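Local atomic coordinates of uncharacterized protein (Bacteroides uniformis, PDB entry 4IYK), a protein that is of unknown function but may bind carbohydrate, as a two-domain member of the DUF3823 family. Residues H18-D23 against T60-N65. Numbering follows the deposited sequence.
Sequences HGSILD and TGEYRN. With EDO (1,2-ethanediol), chain H.
The ring of Tyr63 lies flat over the backbone of Gly19, whose N sits 3.6 Å above the centre of one ring face; His18 C meets the same face nearer the rim. With CG between the backbone N and the carbonyl carbon (chi1 74°), the ring swings across onto strand 15-23. Glycine gives it room: a beta carbon at Gly19 would run into Tyr63 CE2. Beneath the ring the same two residues form a hydrogen-bonded antiparallel pair, Tyr63 N to Gly19 O at 2.9 Å and nearly straight (169°), Gly19 N to Tyr63 O longer at 3.1 Å and more bent. Two residues on, past the non-hydrogen-bonded pair Ser20-Glu62, Ile21 N gives a hydrogen bond of 2.8 Å to Gly61 O, so the pairing runs into the turn before strand 62-65; Gly61 has backbone angles at which a beta carbon would jam against the preceding carbonyl.

On the other face of the sheet, Ser20 OG rests 3.6 Å from Glu62 CG, and His18 CB lies beside Arg64 CG. Arg64 extends outward to a 1,2-ethanediol, probably from the crystallisation liquor, with NH2 3.0 Å from its O2. Farther out, Tyr63 OH is hydrogen-bonded to Tyr99 O, and His18 NE2 to Asp96 OD2, both on strand 95-103. A leucine in place of Tyr63 would probably leave the Gly19 backbone poorly covered and Tyr99 O without its hydroxyl partner. Strand 62-65 forms one edge of a three-stranded mixed sheet, with 15-23 in the middle, in the N-terminal domain, whose family is grouped with the transthyretin-like beta-sandwiches.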
loop_
_atom_site.group_PDB
_atom_site.type_symbol
_atom_site.label_atom_id
_atom_site.label_comp_id
_atom_site.label_asym_id
_atom_site.label_seq_id
_atom_site.Cartn_x
_atom_site.Cartn_y
_atom_site.Cartn_z
ATOM N N HIS A 18 17.324 7.156 -3.532
ATOM C CA HIS A 18 16.498 5.948 -3.553
ATOM C C HIS A 18 16.423 5.442 -2.114
ATOM O O HIS A 18 17.204 5.882 -1.270
ATOM C CB HIS A 18 17.056 4.882 -4.522
ATOM C CG HIS A 18 18.451 4.472 -4.175
ATOM N ND1 HIS A 18 18.702 3.370 -3.364
ATOM C CD2 HIS A 18 19.624 5.100 -4.438
ATOM C CE1 HIS A 18 20.018 3.346 -3.198
ATOM N NE2 HIS A 18 20.614 4.372 -3.815
ATOM N N GLY A 19 15.494 4.547 -1.852
ATOM C CA GLY A 19 15.288 3.999 -0.523
ATOM C C GLY A 19 13.974 3.274 -0.406
ATOM O O GLY A 19 13.331 2.967 -1.413
ATOM N N SER A 20 13.557 3.013 0.839
ATOM C CA SER A 20 12.364 2.227 1.087
ATOM C C SER A 20 11.517 2.780 2.187
ATOM O O SER A 20 12.036 3.426 3.102
ATOM C CB SER A 20 12.772 0.800 1.474
ATOM O OG SER A 20 13.451 0.129 0.425
ATOM N N ILE A 21 10.196 2.500 2.112
ATOM C CA ILE A 21 9.242 2.784 3.190
ATOM C C ILE A 21 9.202 1.490 3.984
ATOM O O ILE A 21 8.800 0.444 3.444
ATOM C CB ILE A 21 7.829 3.258 2.721
ATOM C CG1 ILE A 21 7.890 4.479 1.725
ATOM C CG2 ILE A 21 6.925 3.571 3.958
ATOM C CD1 ILE A 21 8.654 5.819 2.263
ATOM N N LEU A 22 9.655 1.541 5.220
ATOM C CA LEU A 22 9.742 0.343 6.061
ATOM C C LEU A 22 8.924 0.463 7.343
ATOM O O LEU A 22 8.857 1.527 7.966
ATOM C CB LEU A 22 11.206 0.053 6.445
ATOM C CG LEU A 22 12.215 -0.177 5.329
ATOM C CD1 LEU A 22 13.642 -0.306 5.897
ATOM C CD2 LEU A 22 11.828 -1.388 4.448
ATOM N N ASP A 23 8.348 -0.671 7.755
ATOM C CA ASP A 23 7.613 -0.775 9.004
ATOM C C ASP A 23 8.634 -0.689 10.153
ATOM O O ASP A 23 9.560 -1.499 10.211
ATOM C CB ASP A 23 6.869 -2.117 9.002
ATOM C CG ASP A 23 5.915 -2.314 10.157
ATOM O OD1 ASP A 23 6.336 -2.120 11.315
ATOM O OD2 ASP A 23 4.779 -2.754 9.910
ATOM N N THR A 60 5.668 -1.321 -4.199
ATOM C CA THR A 60 6.309 -2.205 -3.205
ATOM C C THR A 60 6.762 -1.433 -1.936
ATOM O O THR A 60 6.999 -2.056 -0.894
ATOM C CB THR A 60 7.527 -2.890 -3.817
ATOM O OG1 THR A 60 8.455 -1.859 -4.160
ATOM C CG2 THR A 60 7.190 -3.767 -5.051
ATOM N N GLY A 61 6.907 -0.110 -2.062
ATOM C CA GLY A 61 7.402 0.772 -1.009
ATOM C C GLY A 61 8.824 1.241 -1.289
ATOM O O GLY A 61 9.402 1.987 -0.511
ATOM N N GLU A 62 9.393 0.842 -2.434
ATOM C CA GLU A 62 10.714 1.315 -2.851
ATOM C C GLU A 62 10.560 2.566 -3.708
ATOM O O GLU A 62 9.679 2.622 -4.568
ATOM C CB GLU A 62 11.459 0.218 -3.630
ATOM C CG GLU A 62 11.933 -0.901 -2.723
ATOM C CD GLU A 62 12.126 -2.249 -3.385
ATOM O OE1 GLU A 62 11.223 -2.688 -4.136
ATOM O OE2 GLU A 62 13.155 -2.899 -3.090
ATOM N N TYR A 63 11.402 3.571 -3.478
ATOM C CA TYR A 63 11.343 4.805 -4.259
ATOM C C TYR A 63 12.710 5.070 -4.905
ATOM O O TYR A 63 13.725 4.623 -4.381
ATOM C CB TYR A 63 10.854 6.005 -3.399
ATOM C CG TYR A 63 11.872 6.536 -2.415
ATOM C CD1 TYR A 63 12.744 7.564 -2.768
ATOM C CD2 TYR A 63 11.927 6.054 -1.106
ATOM C CE1 TYR A 63 13.694 8.048 -1.870
ATOM C CE2 TYR A 63 12.868 6.542 -0.195
ATOM C CZ TYR A 63 13.771 7.512 -0.595
ATOM O OH TYR A 63 14.706 7.997 0.277
ATOM N N ARG A 64 12.719 5.804 -6.047
ATOM C CA ARG A 64 13.921 6.158 -6.801
ATOM C C ARG A 64 13.712 7.455 -7.571
ATOM O O ARG A 64 12.712 7.606 -8.261
ATOM C CB ARG A 64 14.291 5.024 -7.762
ATOM C CG ARG A 64 15.659 5.220 -8.379
ATOM C CD ARG A 64 15.903 4.219 -9.487
ATOM N NE ARG A 64 17.202 4.451 -10.115
ATOM C CZ ARG A 64 17.765 3.630 -10.993
ATOM N NH1 ARG A 64 17.154 2.500 -11.347
ATOM N NH2 ARG A 64 18.940 3.932 -11.531
ATOM N N ASN A 65 14.664 8.391 -7.452
ATOM C CA ASN A 65 14.603 9.680 -8.131
ATOM C C ASN A 65 15.987 10.052 -8.624
ATOM O O ASN A 65 16.865 10.283 -7.812
ATOM C CB ASN A 65 14.034 10.773 -7.198
ATOM C CG ASN A 65 13.566 12.033 -7.917
ATOM O OD1 ASN A 65 14.027 12.385 -9.007
ATOM N ND2 ASN A 65 12.637 12.757 -7.312
HETATM C C1 EDO H . 20.352 5.738 -8.062
HETATM O O1 EDO H . 18.981 5.563 -8.370
HETATM C C2 EDO H . 21.242 4.966 -9.062
HETATM O O2 EDO H . 21.133 5.544 -10.350
#